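Local coordinates for uncharacterized protein (Pseudomonas aeruginosa PAO1, PDB 4R1D) that is probably a lipase effector of the type VI secretion system with an alpha/beta hydrolase fold, binds calcium and is held in complex with its immunity protein Tli4, at residues V317-S329 and N403-H415. Residues are numbered along the deposited sequence; the frame is centred on the assembly and turned at random.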
loop_
_atom_site.group_PDB
_atom_site.type_symbol
_atom_site.label_atom_id
_atom_site.label_comp_id
_atom_site.label_asym_id
_atom_site.label_seq_id
_atom_site.Cartn_x
_atom_site.Cartn_y
_atom_site.Cartn_z
ATOM N N VAL A 317 0.225 -0.071 9.401
ATOM C CA VAL A 317 -1.126 -0.551 9.167
ATOM C C VAL A 317 -2.183 0.279 9.892
ATOM O O VAL A 317 -3.236 0.561 9.339
ATOM C CB VAL A 317 -1.251 -2.047 9.559
ATOM C CG1 VAL A 317 -2.693 -2.524 9.441
ATOM C CG2 VAL A 317 -0.332 -2.891 8.673
ATOM N N ALA A 318 -1.902 0.679 11.131
ATOM C CA ALA A 318 -2.908 1.367 11.942
ATOM C C ALA A 318 -3.211 2.764 11.419
ATOM O O ALA A 318 -4.161 3.402 11.866
ATOM C CB ALA A 318 -2.489 1.416 13.440
ATOM N N ASN A 319 -2.411 3.225 10.458
ATOM C CA ASN A 319 -2.652 4.518 9.795
ATOM C C ASN A 319 -3.178 4.424 8.367
ATOM O O ASN A 319 -3.331 5.447 7.682
ATOM C CB ASN A 319 -1.373 5.357 9.806
ATOM C CG ASN A 319 -0.978 5.756 11.187
ATOM O OD1 ASN A 319 0.078 5.369 11.680
ATOM N ND2 ASN A 319 -1.842 6.510 11.844
ATOM N N SER A 320 -3.459 3.203 7.924
ATOM C CA SER A 320 -3.826 2.956 6.537
ATOM C C SER A 320 -5.193 2.306 6.440
ATOM O O SER A 320 -5.396 1.189 6.924
ATOM C CB SER A 320 -2.780 2.067 5.858
ATOM O OG SER A 320 -3.350 1.373 4.760
ATOM N N ALA A 321 -6.129 3.017 5.811
ATOM C CA ALA A 321 -7.487 2.513 5.644
ATOM C C ALA A 321 -7.472 1.261 4.779
ATOM O O ALA A 321 -8.151 0.279 5.076
ATOM C CB ALA A 321 -8.408 3.603 5.035
ATOM N N GLY A 322 -6.680 1.292 3.710
ATOM C CA GLY A 322 -6.582 0.141 2.826
ATOM C C GLY A 322 -6.117 -1.111 3.549
ATOM O O GLY A 322 -6.639 -2.206 3.303
ATOM N N ALA A 323 -5.128 -0.963 4.429
ATOM C CA ALA A 323 -4.582 -2.110 5.146
ATOM C C ALA A 323 -5.558 -2.598 6.208
ATOM O O ALA A 323 -5.803 -3.807 6.333
ATOM C CB ALA A 323 -3.232 -1.767 5.778
ATOM N N LEU A 324 -6.117 -1.652 6.966
ATOM C CA LEU A 324 -7.035 -1.980 8.052
ATOM C C LEU A 324 -8.314 -2.608 7.536
ATOM O O LEU A 324 -8.980 -3.349 8.259
ATOM C CB LEU A 324 -7.401 -0.728 8.857
ATOM C CG LEU A 324 -6.369 -0.316 9.896
ATOM C CD1 LEU A 324 -6.745 1.029 10.507
ATOM C CD2 LEU A 324 -6.208 -1.392 10.978
ATOM N N GLU A 325 -8.671 -2.297 6.293
ATOM C CA GLU A 325 -9.898 -2.837 5.714
ATOM C C GLU A 325 -9.839 -4.351 5.516
ATOM O O GLU A 325 -10.855 -4.983 5.256
ATOM C CB GLU A 325 -10.265 -2.115 4.414
ATOM C CG GLU A 325 -10.965 -0.782 4.658
ATOM C CD GLU A 325 -10.966 0.126 3.442
ATOM O OE1 GLU A 325 -10.563 -0.336 2.354
ATOM O OE2 GLU A 325 -11.369 1.301 3.588
ATOM N N LEU A 326 -8.650 -4.929 5.656
ATOM C CA LEU A 326 -8.509 -6.380 5.631
ATOM C C LEU A 326 -8.995 -7.018 6.938
ATOM O O LEU A 326 -9.154 -8.234 7.020
ATOM C CB LEU A 326 -7.047 -6.762 5.389
ATOM C CG LEU A 326 -6.665 -8.245 5.464
ATOM C CD1 LEU A 326 -7.381 -9.025 4.359
ATOM C CD2 LEU A 326 -5.156 -8.444 5.373
ATOM N N ALA A 327 -9.217 -6.203 7.965
ATOM C CA ALA A 327 -9.625 -6.746 9.264
ATOM C C ALA A 327 -10.970 -7.465 9.134
ATOM O O ALA A 327 -11.806 -7.064 8.332
ATOM C CB ALA A 327 -9.711 -5.639 10.279
ATOM N N PRO A 328 -11.174 -8.556 9.908
ATOM C CA PRO A 328 -12.468 -9.247 9.828
ATOM C C PRO A 328 -13.664 -8.308 10.058
ATOM O O PRO A 328 -13.632 -7.456 10.946
ATOM C CB PRO A 328 -12.378 -10.301 10.945
ATOM C CG PRO A 328 -10.912 -10.648 10.987
ATOM C CD PRO A 328 -10.198 -9.289 10.735
ATOM N N SER A 329 -14.709 -8.469 9.253
ATOM C CA SER A 329 -15.923 -7.672 9.389
ATOM C C SER A 329 -16.811 -8.252 10.487
ATOM O O SER A 329 -16.451 -9.246 11.116
ATOM C CB SER A 329 -16.690 -7.688 8.076
ATOM O OG SER A 329 -17.149 -9.004 7.795
ATOM N N ASN A 403 -7.404 9.555 15.757
ATOM C CA ASN A 403 -7.295 9.206 14.341
ATOM C C ASN A 403 -7.591 7.732 14.118
ATOM O O ASN A 403 -8.364 7.370 13.230
ATOM C CB ASN A 403 -5.900 9.535 13.825
ATOM C CG ASN A 403 -5.853 9.599 12.324
ATOM O OD1 ASN A 403 -6.374 10.539 11.727
ATOM N ND2 ASN A 403 -5.244 8.590 11.697
ATOM N N PHE A 404 -6.961 6.885 14.926
ATOM C CA PHE A 404 -7.135 5.442 14.804
ATOM C C PHE A 404 -8.586 5.008 15.005
ATOM O O PHE A 404 -9.109 4.207 14.231
ATOM C CB PHE A 404 -6.197 4.699 15.769
ATOM C CG PHE A 404 -6.410 3.213 15.793
ATOM C CD1 PHE A 404 -6.113 2.434 14.678
ATOM C CD2 PHE A 404 -6.915 2.586 16.921
ATOM C CE1 PHE A 404 -6.318 1.062 14.696
ATOM C CE2 PHE A 404 -7.111 1.209 16.941
ATOM C CZ PHE A 404 -6.812 0.452 15.829
ATOM N N GLU A 405 -9.254 5.532 16.036
ATOM C CA GLU A 405 -10.638 5.126 16.279
ATOM C C GLU A 405 -11.575 5.576 15.161
ATOM O O GLU A 405 -12.502 4.842 14.772
ATOM C CB GLU A 405 -11.113 5.608 17.661
ATOM C CG GLU A 405 -10.310 4.963 18.782
ATOM C CD GLU A 405 -10.779 5.368 20.162
ATOM O OE1 GLU A 405 -11.738 6.153 20.266
ATOM O OE2 GLU A 405 -10.182 4.894 21.145
ATOM N N ASP A 406 -11.352 6.779 14.640
ATOM C CA ASP A 406 -12.148 7.240 13.511
ATOM C C ASP A 406 -11.905 6.350 12.284
ATOM O O ASP A 406 -12.835 6.083 11.514
ATOM C CB ASP A 406 -11.862 8.710 13.185
ATOM C CG ASP A 406 -12.794 9.661 13.923
ATOM O OD1 ASP A 406 -13.714 9.153 14.587
ATOM O OD2 ASP A 406 -12.626 10.905 13.816
ATOM N N LEU A 407 -10.666 5.892 12.107
ATOM C CA LEU A 407 -10.352 5.026 10.968
ATOM C C LEU A 407 -11.079 3.697 11.125
ATOM O O LEU A 407 -11.603 3.158 10.162
ATOM C CB LEU A 407 -8.844 4.793 10.807
ATOM C CG LEU A 407 -7.975 5.868 10.143
ATOM C CD1 LEU A 407 -6.544 5.372 9.971
ATOM C CD2 LEU A 407 -8.533 6.278 8.789
ATOM N N ILE A 408 -11.119 3.175 12.353
ATOM C CA ILE A 408 -11.856 1.936 12.593
ATOM C C ILE A 408 -13.348 2.126 12.280
ATOM O O ILE A 408 -13.981 1.262 11.678
ATOM C CB ILE A 408 -11.662 1.406 14.046
ATOM C CG1 ILE A 408 -10.198 1.035 14.297
ATOM C CG2 ILE A 408 -12.555 0.179 14.306
ATOM C CD1 ILE A 408 -9.693 -0.110 13.419
ATOM N N ASP A 409 -13.914 3.261 12.675
ATOM C CA ASP A 409 -15.331 3.497 12.407
ATOM C C ASP A 409 -15.577 3.581 10.894
ATOM O O ASP A 409 -16.586 3.076 10.378
ATOM C CB ASP A 409 -15.822 4.752 13.151
ATOM C CG ASP A 409 -15.878 4.541 14.664
ATOM O OD1 ASP A 409 -15.760 3.379 15.098
ATOM O OD2 ASP A 409 -16.055 5.523 15.415
ATOM N N SER A 410 -14.637 4.202 10.187
ATOM C CA SER A 410 -14.677 4.229 8.717
ATOM C C SER A 410 -14.691 2.841 8.088
ATOM O O SER A 410 -15.515 2.570 7.222
ATOM C CB SER A 410 -13.506 5.026 8.149
ATOM O OG SER A 410 -13.879 6.368 7.910
ATOM N N ILE A 411 -13.775 1.965 8.492
ATOM C CA ILE A 411 -13.774 0.619 7.925
ATOM C C ILE A 411 -15.061 -0.135 8.268
ATOM O O ILE A 411 -15.574 -0.865 7.425
ATOM C CB ILE A 411 -12.511 -0.239 8.296
ATOM C CG1 ILE A 411 -12.644 -0.857 9.691
ATOM C CG2 ILE A 411 -11.224 0.564 8.117
ATOM C CD1 ILE A 411 -11.689 -2.013 9.939
ATOM N N ALA A 412 -15.589 0.042 9.481
ATOM C CA ALA A 412 -16.839 -0.625 9.853
ATOM C C ALA A 412 -17.940 -0.212 8.888
ATOM O O ALA A 412 -18.759 -1.034 8.459
ATOM C CB ALA A 412 -17.234 -0.285 11.296
ATOM N N ASN A 413 -17.941 1.065 8.523
ATOM C CA ASN A 413 -18.959 1.587 7.618
ATOM C C ASN A 413 -18.770 1.033 6.198
ATOM O O ASN A 413 -19.722 0.616 5.546
ATOM C CB ASN A 413 -18.954 3.122 7.638
ATOM C CG ASN A 413 -20.026 3.722 6.751
ATOM O OD1 ASN A 413 -21.214 3.444 6.922
ATOM N ND2 ASN A 413 -19.615 4.568 5.810
ATOM N N PHE A 414 -17.525 0.998 5.740
ATOM C CA PHE A 414 -17.218 0.434 4.425
ATOM C C PHE A 414 -17.557 -1.053 4.371
ATOM O O PHE A 414 -18.191 -1.513 3.431
ATOM C CB PHE A 414 -15.741 0.668 4.094
ATOM C CG PHE A 414 -15.301 0.081 2.772
ATOM C CD1 PHE A 414 -15.815 0.563 1.579
ATOM C CD2 PHE A 414 -14.355 -0.933 2.730
ATOM C CE1 PHE A 414 -15.398 0.043 0.354
ATOM C CE2 PHE A 414 -13.937 -1.469 1.513
ATOM C CZ PHE A 414 -14.461 -0.973 0.321
ATOM N N HIS A 415 -17.128 -1.803 5.381
ATOM C CA HIS A 415 -17.479 -3.219 5.497
ATOM C C HIS A 415 -18.979 -3.444 5.401
ATOM O O HIS A 415 -19.435 -4.331 4.687
ATOM C CB HIS A 415 -17.013 -3.781 6.833
ATOM C CG HIS A 415 -15.544 -4.028 6.904
ATOM N ND1 HIS A 415 -14.896 -4.299 8.088
ATOM C CD2 HIS A 415 -14.598 -4.062 5.935
ATOM C CE1 HIS A 415 -13.610 -4.478 7.848
ATOM N NE2 HIS A 415 -13.403 -4.341 6.550
HETATM O O HOH W 1 -3.996 7.879 8.851
#
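His415 and Glu325 make the one direct hydrogen bond across this contact: His415 NE2 donates to Glu325 O at 2.9 Å, nearly straight at 168°, with the carbonyl oxygen close to the imidazole plane. Tyr366 OH bonds ND1, so both ring nitrogens have partners and the ring's rotation is fixed. The Glu325 side chain, extended beyond CG, crosses Phe414 at about a right angle; its carboxylate lies 29° from the ring plane, with CD 3.6 Å from Phe414 CD2. Ser214 OG and Asn215 N bond its two oxygens, which satisfies this buried acid. The close apolar packing is in the middle, where Leu324 sits as a knob in a hole formed by Phe404, Leu407, Ile408 and Ile411, its CD1 4.2 Å from Phe404 CE1. In one of its two modelled conformers, Ile411 has CG1 between the backbone N and the carbonyl carbon (chi1 81°) and splits its branches: CG2 meets Glu325 CG at 3.7 Å, while CD1 reaches Leu324 O at 3.5 Å and Ala327 CB. The wetter end lies at Asn319 and Asn403, where one water joins the two segments, donating to the backbone O of Asn319 at 2.8 Å and accepting from Asn403 ND2. This is structural packing away from the calcium site: helix 400-421 runs lengthwise against the short helix 321-324 and its flanking turns. Helix 289-296 packs on Ala318 and Ala327, helix 215-238 meets Phe414, and helix 365-370 touches Ile408 and Ala327.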